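Long-range contacts in RNA silencing suppressor p19 (Tomato bushy stunt virus, PDB 4J39), which binds double-stranded small interfering RNA as a homodimer, probably selecting duplexes by their length and so suppressing RNA silencing in the host plant: residues A[37-43]-A[87-93]; A[64-68]-A[115-120]; A[10-15]-A[49-53]. All blocks are in the same frame, centred on the assembly; numbering follows the deposited sequence. Where two conformers were deposited one is given.

The three contacts tie together one compact alpha/beta subunit. Contact 1 joins the two central strands of the antiparallel sheet (order 46-53, 36-43, 87-94, 97-104). Contact 3 lays the segment before helix 17-26 against outermost strand 46-53, and contact 2 closes helices 58-65 and 108-124 together on the side of the sheet turned from the RNA. Their centres lie about 11 Å (contacts 1 and 2), 13 Å (1 and 3) and 14 Å (2 and 3) apart. Along the chain contact 3 closes before contact 2 opens, while contact 1 interleaves with both. One sheet thus receives the RNA on one face and carries the helices on the other.

Contact 1 (A[37-43]-A[87-93]); sequences FKESWGF and GCTYSIR. With SO4 (sulfate ion), chain F; nucleotides of chain B; nucleotides of chain C.
Tyr90 OH donates to Glu39 OE2 at 2.6 Å, taking the anti lone pair of the carboxylate, whose plane stands 75° from the phenol ring. Glu39 reaches this hydroxyl because CG lies between the backbone N and the carbonyl carbon (chi1 55°) and the chain then runs out straight. Ser67 OG holds OE1 and Lys119 NZ makes a salt bridge to OE2, which would probably keep this buried acid ionised. On the opposite face of the sheet, the Arg93 guanidinium spreads its NH groups among anions: NH1 donates to U12 OP1 of chain B at 3.1 Å and to G13 OP2 of chain B at 3.0 Å, while NE and NH2 hold a sulfate, probably from the crystallisation liquor. Along their length the antiparallel backbones are joined by reciprocal hydrogen bonds in the pairs Lys38-Arg93, Ser40-Ser91 and Gly42-Thr89. A water bridges Ser40 OG, at 2.8 Å, and Thr89 O.

Packing completes the helix-facing side. Tyr90 CB sits 3.6 Å from the centroid of the Trp41 six-membered ring, a CH-pi contact over the face, and Cys88 SG meets the edge of the Phe43 ring. Phe37 CD1 touches Ile92 CD1 at 3.7 Å. Strands 46-53 and 97-104 flank this central pair, with helix 108-124 laid against Cys88, Tyr90 and Ile92 and RNA sugars and phosphates across the other face.

Contact 2 (A[64-68]-A[115-120]); sequences VLGSW and AIRSKQ
Trp68 and Leu65 meet helix 108-124 through Ala115, Ile116 and the aliphatic stems of Lys119 and Gln120. The indole points its six-membered ring at the helix, CH2 coming within 3.6 Å of Ala115 CB, while Ile116 CD1 lies 4.0 Å above one face near the rim. Leu65 CD1 fills the neighbouring position, 3.6 Å from Gln120 CG and 3.8 Å from Lys119 CD, its chain crossing that of Gln120 at about a right angle.

Lys119 forms the polar edge. With CG anti to the backbone N (chi1 -179°) and every later torsion extended, it passes between Leu65 and Trp68 and delivers its ammonium to the turn after helix 58-65. NZ donates to Val64 O at 2.8 Å, tilted 32° from the carbonyl plane; Ser67 N reaches the same oxygen from the opposite face. A water accepts from Lys119 NZ at 2.9 Å and donates to both Leu65 O and Trp68 O; with the salt bridge to Glu39, the buried ammonium has a charged partner as well as carbonyl and water. Trp68 is also set edge-to-face on Trp41, and Val64 packs on Phe37; the turn and helix 108-124 are thereby seated together against strands 36-43 and 87-94.

Contact 3 (A[10-15]-A[49-53]); sequences LPDESP and KRYLR. With SO4 (sulfate ion), chain D; nucleotides of chain C.
Glu13 N donates to Tyr51 O at 2.9 Å where the irregular segment 10-15 passes segment 49-53 of the edge strand, their end-to-end directions 75° apart. Asp12 divides its carboxylate between the two sides. OD1 is met nearly head-on by Tyr51 N at 2.8 Å, whereas OD2 accepts from Ser14 OG and, from above the carboxylate plane, from Ser14 N, which makes an Asx turn. CG of Asp12 stands anti to its own nitrogen (chi1 -171°), bringing the acid over the strand backbone.

Glu13 and Arg53 exchange bonds between main chain and side chain. Arg53 N donates to Glu13 OE1 at 2.9 Å, and the arginine, bent at chi2, turns NE and NH1 back onto Glu13 O at 2.7 and 2.9 Å, both with the oxygen in the guanidinium plane. Arg53 NH2 forms a salt bridge with Glu19 and Glu13 OE2 one with Arg63, so each finds its opposite charge outside the contact. At the other end Arg50 NE donates almost straight (171°) to Leu10 O at 2.8 Å; its two terminal nitrogens hold a sulfate, probably from the crystallisation liquor.

Pro15 CD rests over one face of the Tyr51 ring in a CH-pi contact, the two side chains crossing at about a right angle. Tyr51 OH then donates to OP1 of C1 of chain C at 2.7 Å, and Pro15 O accepts from O2' of the same nucleotide.

Pro11 O is buried without a partner, yet most of the polar groups here are paired. This chemistry implies a loop held to the edge strand by several hydrogen bonds, so that Pro15 of the loop and Tyr51 of the strand are presented together to the 5'-terminal nucleotide; the loop leads directly into helix 17-26, consistent with a role in sensing duplex length.

Contact 1 (A[37-43]-A[87-93])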
loop_
_atom_site.group_PDB
_atom_site.type_symbol
_atom_site.label_atom_id
_atom_site.label_comp_id
_atom_site.label_asym_id
_atom_site.label_seq_id
_atom_site.Cartn_x
_atom_site.Cartn_y
_atom_site.Cartn_z
ATOM N N PHE A 37 11.137 6.901 9.787
ATOM C CA PHE A 37 10.521 6.023 8.803
ATOM C C PHE A 37 11.262 6.309 7.467
ATOM O O PHE A 37 11.913 7.375 7.348
ATOM C CB PHE A 37 9.021 6.242 8.692
ATOM C CG PHE A 37 8.637 7.573 8.101
ATOM C CD1 PHE A 37 8.401 7.715 6.744
ATOM C CD2 PHE A 37 8.452 8.730 8.948
ATOM C CE1 PHE A 37 8.010 8.904 6.152
ATOM C CE2 PHE A 37 8.100 9.904 8.362
ATOM C CZ PHE A 37 7.877 9.997 6.953
ATOM N N LYS A 38 11.151 5.364 6.547
ATOM C CA LYS A 38 11.657 5.610 5.225
ATOM C C LYS A 38 10.547 5.706 4.207
ATOM O O LYS A 38 9.570 4.916 4.206
ATOM C CB LYS A 38 12.613 4.441 4.869
ATOM C CG LYS A 38 13.948 4.188 5.577
ATOM C CD LYS A 38 14.710 2.911 5.085
ATOM C CE LYS A 38 14.396 1.667 5.873
ATOM N NZ LYS A 38 14.975 1.768 7.248
ATOM N N GLU A 39 10.703 6.562 3.133
ATOM C CA GLU A 39 9.726 6.623 2.138
ATOM C C GLU A 39 10.501 6.900 0.834
ATOM O O GLU A 39 11.664 7.343 0.937
ATOM C CB GLU A 39 8.663 7.795 2.323
ATOM C CG GLU A 39 9.238 9.233 2.458
ATOM C CD GLU A 39 8.215 10.357 2.731
ATOM O OE1 GLU A 39 8.748 11.421 3.032
ATOM O OE2 GLU A 39 7.012 10.058 2.609
ATOM N N SER A 40 9.871 6.591 -0.238
ATOM C CA SER A 40 10.442 6.781 -1.587
ATOM C C SER A 40 9.428 6.997 -2.674
ATOM O O SER A 40 8.283 6.560 -2.607
ATOM C CB SER A 40 11.346 5.566 -1.870
ATOM O OG SER A 40 10.552 4.471 -2.073
ATOM N N TRP A 41 9.815 7.747 -3.723
ATOM C CA TRP A 41 9.057 7.953 -4.886
ATOM C C TRP A 41 9.922 7.578 -6.120
ATOM O O TRP A 41 11.086 7.982 -6.165
ATOM C CB TRP A 41 8.669 9.348 -5.088
ATOM C CG TRP A 41 7.328 9.848 -4.409
ATOM C CD1 TRP A 41 7.207 10.582 -3.292
ATOM C CD2 TRP A 41 6.037 9.589 -4.888
ATOM N NE1 TRP A 41 5.904 10.810 -3.055
ATOM C CE2 TRP A 41 5.134 10.178 -3.981
ATOM C CE3 TRP A 41 5.533 8.866 -5.942
ATOM C CZ2 TRP A 41 3.817 10.080 -4.176
ATOM C CZ3 TRP A 41 4.180 8.727 -6.099
ATOM C CH2 TRP A 41 3.335 9.384 -5.197
ATOM N N GLY A 42 9.340 6.731 -6.940
ATOM C CA GLY A 42 9.955 6.218 -8.172
ATOM C C GLY A 42 9.121 6.611 -9.361
ATOM O O GLY A 42 7.891 6.435 -9.388
ATOM N N PHE A 43 9.821 7.120 -10.421
ATOM C CA PHE A 43 9.250 7.490 -11.699
ATOM C C PHE A 43 10.067 6.889 -12.831
ATOM O O PHE A 43 11.231 7.266 -13.007
ATOM C CB PHE A 43 9.125 8.990 -11.907
ATOM C CG PHE A 43 8.658 9.762 -10.673
ATOM C CD1 PHE A 43 9.514 10.595 -10.001
ATOM C CD2 PHE A 43 7.356 9.617 -10.227
ATOM C CE1 PHE A 43 9.119 11.264 -8.802
ATOM C CE2 PHE A 43 6.916 10.303 -9.053
ATOM C CZ PHE A 43 7.771 11.139 -8.379
ATOM N N GLY A 87 5.906 3.838 -15.204
ATOM C CA GLY A 87 5.462 3.326 -13.911
ATOM C C GLY A 87 5.837 4.284 -12.811
ATOM O O GLY A 87 6.967 4.757 -12.708
ATOM N N CYS A 88 4.920 4.491 -11.889
ATOM C CA CYS A 88 5.172 5.367 -10.748
ATOM C C CYS A 88 4.816 4.687 -9.443
ATOM O O CYS A 88 3.871 3.905 -9.453
ATOM C CB CYS A 88 4.280 6.589 -10.755
ATOM S SG CYS A 88 4.503 7.675 -12.248
ATOM N N THR A 89 5.658 4.867 -8.437
ATOM C CA THR A 89 5.539 4.126 -7.189
ATOM C C THR A 89 5.907 4.916 -5.971
ATOM O O THR A 89 6.974 5.581 -5.901
ATOM C CB THR A 89 6.418 2.822 -7.175
ATOM O OG1 THR A 89 6.078 1.976 -8.239
ATOM C CG2 THR A 89 6.159 1.991 -5.994
ATOM N N TYR A 90 5.026 4.866 -4.934
ATOM C CA TYR A 90 5.381 5.443 -3.654
ATOM C C TYR A 90 5.515 4.281 -2.650
ATOM O O TYR A 90 4.681 3.340 -2.711
ATOM C CB TYR A 90 4.246 6.412 -3.156
ATOM C CG TYR A 90 4.525 6.878 -1.772
ATOM C CD1 TYR A 90 5.559 7.765 -1.431
ATOM C CD2 TYR A 90 3.791 6.356 -0.689
ATOM C CE1 TYR A 90 5.793 8.231 -0.191
ATOM C CE2 TYR A 90 4.040 6.727 0.618
ATOM C CZ TYR A 90 5.039 7.645 0.928
ATOM O OH TYR A 90 5.310 8.095 2.162
ATOM N N SER A 91 6.528 4.269 -1.841
ATOM C CA SER A 91 6.677 3.302 -0.753
ATOM C C SER A 91 6.969 3.947 0.536
ATOM O O SER A 91 7.682 4.937 0.608
ATOM C CB SER A 91 7.819 2.429 -1.089
ATOM O OG SER A 91 7.605 1.104 -0.587
ATOM N N ILE A 92 6.466 3.384 1.637
ATOM C CA ILE A 92 6.785 3.829 2.935
ATOM C C ILE A 92 6.949 2.562 3.875
ATOM O O ILE A 92 6.194 1.570 3.681
ATOM C CB ILE A 92 5.714 4.764 3.559
ATOM C CG1 ILE A 92 6.195 5.262 4.905
ATOM C CG2 ILE A 92 4.283 4.191 3.401
ATOM C CD1 ILE A 92 5.218 6.427 5.433
ATOM N N ARG A 93 7.942 2.576 4.741
ATOM C CA ARG A 93 8.155 1.544 5.690
ATOM C C ARG A 93 8.313 2.125 7.109
ATOM O O ARG A 93 9.092 3.095 7.346
ATOM C CB ARG A 93 9.376 0.725 5.302
ATOM C CG ARG A 93 9.724 -0.259 6.384
ATOM C CD ARG A 93 10.329 -1.453 5.887
ATOM N NE ARG A 93 10.612 -2.425 6.959
ATOM C CZ ARG A 93 11.100 -3.635 6.735
ATOM N NH1 ARG A 93 11.341 -4.017 5.486
ATOM N NH2 ARG A 93 11.388 -4.447 7.737
HETATM S S SO4 F . 11.777 -2.443 10.455
HETATM O O1 SO4 F . 10.771 -1.469 9.821
HETATM O O2 SO4 F . 11.482 -3.888 10.412
HETATM O O3 SO4 F . 13.128 -2.362 9.856
HETATM O O4 SO4 F . 11.799 -2.118 11.879
ATOM P P G B 13 10.897 -7.523 5.483
ATOM O OP1 G B 13 10.460 -7.235 6.896
ATOM O OP2 G B 13 12.100 -6.878 4.921
ATOM O "O5'" G B 13 11.088 -9.111 5.373
ATOM C "C5'" G B 13 10.096 -9.974 5.877
ATOM C "C4'" G B 13 10.423 -11.410 5.546
ATOM O "O4'" G B 13 10.315 -11.558 4.129
ATOM C "C3'" G B 13 11.858 -11.903 5.831
ATOM O "O3'" G B 13 11.960 -12.248 7.218
ATOM C "C2'" G B 13 11.944 -13.111 4.926
ATOM O "O2'" G B 13 11.193 -14.199 5.371
ATOM C "C1'" G B 13 11.283 -12.514 3.697
ATOM N N9 G B 13 12.167 -11.846 2.771
ATOM C C8 G B 13 12.392 -10.519 2.607
ATOM N N7 G B 13 13.242 -10.230 1.634
ATOM C C5 G B 13 13.649 -11.484 1.193
ATOM C C6 G B 13 14.626 -11.877 0.185
ATOM O O6 G B 13 15.296 -11.164 -0.558
ATOM N N1 G B 13 14.776 -13.291 0.039
ATOM C C2 G B 13 14.120 -14.222 0.795
ATOM N N2 G B 13 14.424 -15.528 0.541
ATOM N N3 G B 13 13.223 -13.889 1.762
ATOM C C4 G B 13 13.013 -12.487 1.878
ATOM P P U B 12 10.777 -3.253 1.714
ATOM O OP1 U B 12 10.664 -2.408 2.946
ATOM O OP2 U B 12 12.111 -3.255 1.207
ATOM O "O5'" U B 12 10.238 -4.725 1.950
ATOM C "C5'" U B 12 8.906 -4.936 2.498
ATOM C "C4'" U B 12 8.550 -6.396 2.584
ATOM O "O4'" U B 12 8.553 -6.910 1.228
ATOM C "C3'" U B 12 9.601 -7.296 3.239
ATOM O "O3'" U B 12 9.568 -7.309 4.633
ATOM C "C2'" U B 12 9.153 -8.647 2.719
ATOM O "O2'" U B 12 7.916 -9.106 3.238
ATOM C "C1'" U B 12 8.968 -8.262 1.273
ATOM N N1 U B 12 10.143 -8.314 0.364
ATOM C C2 U B 12 10.473 -9.542 -0.135
ATOM O O2 U B 12 9.933 -10.562 0.228
ATOM N N3 U B 12 11.528 -9.537 -1.036
ATOM C C4 U B 12 12.293 -8.502 -1.519
ATOM O O4 U B 12 13.165 -8.757 -2.377
ATOM C C5 U B 12 11.885 -7.219 -0.970
ATOM C C6 U B 12 10.855 -7.193 -0.065
ATOM O OP3 C C 1 15.294 1.367 9.700
ATOM P P C C 1 15.886 1.899 10.954
ATOM O OP1 C C 1 14.872 2.762 11.612
ATOM O OP2 C C 1 16.552 0.780 11.746
ATOM O "O5'" C C 1 16.984 2.948 10.461
ATOM C "C5'" C C 1 17.917 2.537 9.435
ATOM C "C4'" C C 1 18.988 3.572 9.113
ATOM O "O4'" C C 1 20.047 3.609 10.113
ATOM C "C3'" C C 1 19.684 3.261 7.829
ATOM O "O3'" C C 1 18.888 3.682 6.723
ATOM C "C2'" C C 1 21.020 4.006 8.019
ATOM O "O2'" C C 1 20.956 5.438 7.910
ATOM C "C1'" C C 1 21.311 3.602 9.447
ATOM N N1 C C 1 21.957 2.200 9.632
ATOM C C2 C C 1 23.299 2.022 9.346
ATOM O O2 C C 1 23.935 2.983 8.945
ATOM N N3 C C 1 23.898 0.779 9.540
ATOM C C4 C C 1 23.150 -0.242 9.980
ATOM N N4 C C 1 23.753 -1.444 10.168
ATOM C C5 C C 1 21.761 -0.085 10.274
ATOM C C6 C C 1 21.217 1.149 10.072
HETATM O O HOH W 1 11.787 2.094 8.096
HETATM O O HOH W 2 9.168 4.061 -4.498
#

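Contact 2 (A[64-68]-A[115-120])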
loop_
_atom_site.group_PDB
_atom_site.type_symbol
_atom_site.label_atom_id
_atom_site.label_comp_id
_atom_site.label_asym_id
_atom_site.label_seq_id
_atom_site.Cartn_x
_atom_site.Cartn_y
_atom_site.Cartn_z
ATOM N N VAL A 64 6.184 15.761 9.196
ATOM C CA VAL A 64 6.612 14.744 8.156
ATOM C C VAL A 64 5.594 14.568 6.990
ATOM O O VAL A 64 5.947 14.164 5.863
ATOM C CB VAL A 64 7.089 13.382 8.763
ATOM C CG1 VAL A 64 8.157 13.526 9.824
ATOM C CG2 VAL A 64 5.832 12.583 9.401
ATOM N N LEU A 65 4.274 14.793 7.231
ATOM C CA LEU A 65 3.278 14.807 6.224
ATOM C C LEU A 65 3.584 15.942 5.241
ATOM O O LEU A 65 3.096 15.919 4.110
ATOM C CB LEU A 65 1.970 14.960 6.943
ATOM C CG LEU A 65 1.067 13.797 7.194
ATOM C CD1 LEU A 65 1.240 12.432 6.489
ATOM C CD2 LEU A 65 0.055 13.872 8.362
ATOM N N GLY A 66 4.397 16.933 5.660
ATOM C CA GLY A 66 4.770 18.064 4.748
ATOM C C GLY A 66 5.906 17.672 3.816
ATOM O O GLY A 66 6.362 18.497 3.046
ATOM N N SER A 67 6.369 16.418 3.839
ATOM C CA SER A 67 7.658 16.098 3.068
ATOM C C SER A 67 7.435 16.029 1.563
ATOM O O SER A 67 8.407 16.131 0.747
ATOM C CB SER A 67 8.287 14.817 3.615
ATOM O OG SER A 67 7.528 13.769 3.235
ATOM N N TRP A 68 6.204 15.894 1.125
ATOM C CA TRP A 68 5.784 15.949 -0.245
ATOM C C TRP A 68 4.340 16.266 -0.392
ATOM O O TRP A 68 3.554 15.997 0.504
ATOM C CB TRP A 68 6.184 14.646 -1.036
ATOM C CG TRP A 68 5.526 13.390 -0.515
ATOM C CD1 TRP A 68 6.044 12.532 0.403
ATOM C CD2 TRP A 68 4.239 12.939 -0.841
ATOM N NE1 TRP A 68 5.126 11.514 0.637
ATOM C CE2 TRP A 68 3.993 11.742 -0.083
ATOM C CE3 TRP A 68 3.270 13.348 -1.732
ATOM C CZ2 TRP A 68 2.768 11.025 -0.213
ATOM C CZ3 TRP A 68 2.104 12.677 -1.864
ATOM C CH2 TRP A 68 1.858 11.510 -1.110
ATOM N N ALA A 115 -1.430 7.484 -1.668
ATOM C CA ALA A 115 -0.118 7.515 -0.992
ATOM C C ALA A 115 -0.198 8.353 0.319
ATOM O O ALA A 115 0.287 7.946 1.346
ATOM C CB ALA A 115 0.956 8.096 -1.970
ATOM N N ILE A 116 -0.861 9.500 0.283
ATOM C CA ILE A 116 -0.864 10.355 1.438
ATOM C C ILE A 116 -1.750 9.761 2.593
ATOM O O ILE A 116 -1.362 9.858 3.729
ATOM C CB ILE A 116 -1.308 11.835 1.132
ATOM C CG1 ILE A 116 -0.961 12.677 2.298
ATOM C CG2 ILE A 116 -2.671 12.009 0.640
ATOM C CD1 ILE A 116 0.430 12.870 2.526
ATOM N N ARG A 117 -2.823 9.112 2.159
ATOM C CA ARG A 117 -3.789 8.434 3.069
ATOM C C ARG A 117 -3.021 7.236 3.712
ATOM O O ARG A 117 -3.018 7.036 4.947
ATOM C CB ARG A 117 -5.038 7.953 2.307
ATOM C CG ARG A 117 -5.982 9.017 1.769
ATOM C CD ARG A 117 -7.312 8.433 1.155
ATOM N NE ARG A 117 -8.275 9.400 0.585
ATOM C CZ ARG A 117 -7.959 10.631 0.076
ATOM N NH1 ARG A 117 -6.694 11.153 0.021
ATOM N NH2 ARG A 117 -8.928 11.360 -0.446
ATOM N N SER A 118 -2.231 6.535 2.881
ATOM C CA SER A 118 -1.443 5.378 3.410
ATOM C C SER A 118 -0.423 5.775 4.442
ATOM O O SER A 118 -0.233 5.149 5.490
ATOM C CB SER A 118 -0.683 4.730 2.235
ATOM O OG SER A 118 -1.542 4.069 1.308
ATOM N N LYS A 119 0.282 6.839 4.095
ATOM C CA LYS A 119 1.301 7.385 4.957
ATOM C C LYS A 119 0.640 7.769 6.329
ATOM O O LYS A 119 1.165 7.457 7.335
ATOM C CB LYS A 119 1.959 8.665 4.347
ATOM C CG LYS A 119 3.018 9.266 5.169
ATOM C CD LYS A 119 3.646 10.472 4.371
ATOM C CE LYS A 119 4.822 11.117 4.997
ATOM N NZ LYS A 119 5.494 12.093 4.004
ATOM N N GLN A 120 -0.353 8.581 6.253
ATOM C CA GLN A 120 -1.068 8.997 7.504
ATOM C C GLN A 120 -1.501 7.762 8.391
ATOM O O GLN A 120 -1.138 7.713 9.565
ATOM C CB GLN A 120 -2.345 9.757 7.100
ATOM C CG GLN A 120 -2.136 11.161 6.415
ATOM C CD GLN A 120 -3.333 11.730 5.581
ATOM O OE1 GLN A 120 -3.220 12.811 5.043
ATOM N NE2 GLN A 120 -4.461 11.018 5.506
HETATM O O HOH W 3 3.634 13.762 2.626
#

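Contact 3 (A[10-15]-A[49-53])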
loop_
_atom_site.group_PDB
_atom_site.type_symbol
_atom_site.label_atom_id
_atom_site.label_comp_id
_atom_site.label_asym_id
_atom_site.label_seq_id
_atom_site.Cartn_x
_atom_site.Cartn_y
_atom_site.Cartn_z
ATOM N N LEU A 10 11.585 18.398 2.118
ATOM C CA LEU A 10 12.388 18.436 3.282
ATOM C C LEU A 10 13.644 17.571 2.998
ATOM O O LEU A 10 13.575 16.619 2.256
ATOM C CB LEU A 10 11.634 17.762 4.435
ATOM C CG LEU A 10 10.376 18.381 5.043
ATOM C CD1 LEU A 10 9.832 17.506 6.135
ATOM C CD2 LEU A 10 10.604 19.879 5.493
ATOM N N PRO A 11 14.763 17.943 3.622
ATOM C CA PRO A 11 16.009 17.191 3.377
ATOM C C PRO A 11 16.036 15.791 3.953
ATOM O O PRO A 11 15.246 15.537 4.889
ATOM C CB PRO A 11 17.043 17.959 4.158
ATOM C CG PRO A 11 16.377 19.062 4.757
ATOM C CD PRO A 11 14.975 19.113 4.465
ATOM N N ASP A 12 16.926 14.902 3.475
ATOM C CA ASP A 12 17.066 13.606 4.138
ATOM C C ASP A 12 17.583 13.751 5.540
ATOM O O ASP A 12 18.383 14.636 5.848
ATOM C CB ASP A 12 18.043 12.713 3.334
ATOM C CG ASP A 12 18.088 11.288 3.807
ATOM O OD1 ASP A 12 17.099 10.599 3.650
ATOM O OD2 ASP A 12 19.140 10.892 4.322
ATOM N N GLU A 13 17.211 12.797 6.405
ATOM C CA GLU A 13 17.531 12.776 7.814
ATOM C C GLU A 13 18.085 11.444 8.248
ATOM O O GLU A 13 17.991 10.989 9.432
ATOM C CB GLU A 13 16.319 13.175 8.689
ATOM C CG GLU A 13 15.834 14.655 8.369
ATOM C CD GLU A 13 14.505 15.051 8.904
ATOM O OE1 GLU A 13 13.804 14.160 9.454
ATOM O OE2 GLU A 13 14.053 16.257 8.656
ATOM N N SER A 14 18.700 10.735 7.290
ATOM C CA SER A 14 19.299 9.443 7.670
ATOM C C SER A 14 20.280 9.569 8.808
ATOM O O SER A 14 21.160 10.422 8.814
ATOM C CB SER A 14 20.108 8.833 6.445
ATOM O OG SER A 14 19.202 8.558 5.424
ATOM N N PRO A 15 20.256 8.615 9.785
ATOM C CA PRO A 15 21.224 8.678 10.820
ATOM C C PRO A 15 22.570 8.033 10.434
ATOM O O PRO A 15 22.543 7.116 9.600
ATOM C CB PRO A 15 20.684 7.690 11.886
ATOM C CG PRO A 15 19.740 6.862 11.215
ATOM C CD PRO A 15 19.223 7.592 10.023
ATOM N N LYS A 49 14.591 9.130 -2.388
ATOM C CA LYS A 49 14.386 8.473 -1.064
ATOM C C LYS A 49 14.562 9.417 0.101
ATOM O O LYS A 49 15.397 10.327 0.073
ATOM C CB LYS A 49 15.312 7.323 -0.858
ATOM C CG LYS A 49 15.125 6.115 -1.785
ATOM C CD LYS A 49 16.289 5.083 -1.621
ATOM C CE LYS A 49 16.106 3.849 -2.617
ATOM N NZ LYS A 49 16.761 2.597 -2.077
ATOM N N ARG A 50 13.796 9.201 1.198
ATOM C CA ARG A 50 13.988 9.963 2.403
ATOM C C ARG A 50 13.902 9.061 3.650
ATOM O O ARG A 50 13.012 8.164 3.696
ATOM C CB ARG A 50 12.984 11.149 2.616
ATOM C CG ARG A 50 13.066 12.318 1.705
ATOM C CD ARG A 50 14.322 13.093 2.025
ATOM N NE ARG A 50 14.476 14.260 1.138
ATOM C CZ ARG A 50 15.065 14.229 -0.052
ATOM N NH1 ARG A 50 15.495 13.094 -0.600
ATOM N NH2 ARG A 50 15.184 15.350 -0.709
ATOM N N TYR A 51 14.787 9.266 4.595
ATOM C CA TYR A 51 14.574 8.812 5.974
ATOM C C TYR A 51 14.236 10.067 6.756
ATOM O O TYR A 51 14.999 11.025 6.723
ATOM C CB TYR A 51 15.808 8.177 6.529
ATOM C CG TYR A 51 15.578 7.491 7.850
ATOM C CD1 TYR A 51 15.568 8.196 9.043
ATOM C CD2 TYR A 51 15.393 6.155 7.878
ATOM C CE1 TYR A 51 15.366 7.489 10.267
ATOM C CE2 TYR A 51 15.151 5.458 9.041
ATOM C CZ TYR A 51 15.097 6.156 10.242
ATOM O OH TYR A 51 14.944 5.445 11.404
ATOM N N LEU A 52 13.104 10.069 7.499
ATOM C CA LEU A 52 12.626 11.284 8.197
ATOM C C LEU A 52 12.361 10.857 9.678
ATOM O O LEU A 52 11.761 9.793 9.901
ATOM C CB LEU A 52 11.390 11.800 7.582
ATOM C CG LEU A 52 11.567 12.500 6.187
ATOM C CD1 LEU A 52 10.197 12.754 5.565
ATOM C CD2 LEU A 52 12.537 13.652 6.259
ATOM N N ARG A 53 12.759 11.747 10.590
ATOM C CA ARG A 53 12.595 11.500 12.063
ATOM C C ARG A 53 11.171 11.639 12.362
ATOM O O ARG A 53 10.498 12.572 11.915
ATOM C CB ARG A 53 13.468 12.451 12.896
ATOM C CG ARG A 53 14.911 12.471 12.441
ATOM C CD ARG A 53 15.431 11.037 12.463
ATOM N NE ARG A 53 16.821 10.957 11.920
ATOM C CZ ARG A 53 17.890 11.079 12.651
ATOM N NH1 ARG A 53 19.109 11.037 12.132
ATOM N NH2 ARG A 53 17.751 11.096 14.019
HETATM S S SO4 D . 17.002 14.109 -3.766
HETATM O O1 SO4 D . 15.613 13.577 -3.455
HETATM O O2 SO4 D . 17.085 14.329 -5.240
HETATM O O3 SO4 D . 17.961 13.151 -3.365
HETATM O O4 SO4 D . 17.117 15.316 -3.061
ATOM O OP3 C C 1 15.294 1.367 9.700
ATOM P P C C 1 15.886 1.899 10.954
ATOM O OP1 C C 1 14.872 2.762 11.612
ATOM O OP2 C C 1 16.552 0.780 11.746
ATOM O "O5'" C C 1 16.984 2.948 10.461
ATOM C "C5'" C C 1 17.917 2.537 9.435
ATOM C "C4'" C C 1 18.988 3.572 9.113
ATOM O "O4'" C C 1 20.047 3.609 10.113
ATOM C "C3'" C C 1 19.684 3.261 7.829
ATOM O "O3'" C C 1 18.888 3.682 6.723
ATOM C "C2'" C C 1 21.020 4.006 8.019
ATOM O "O2'" C C 1 20.956 5.438 7.910
ATOM C "C1'" C C 1 21.311 3.602 9.447
ATOM N N1 C C 1 21.957 2.200 9.632
ATOM C C2 C C 1 23.299 2.022 9.346
ATOM O O2 C C 1 23.935 2.983 8.945
ATOM N N3 C C 1 23.898 0.779 9.540
ATOM C C4 C C 1 23.150 -0.242 9.980
ATOM N N4 C C 1 23.753 -1.444 10.168
ATOM C C5 C C 1 21.761 -0.085 10.274
ATOM C C6 C C 1 21.217 1.149 10.072
HETATM O O HOH W 4 14.772 18.420 -0.419
#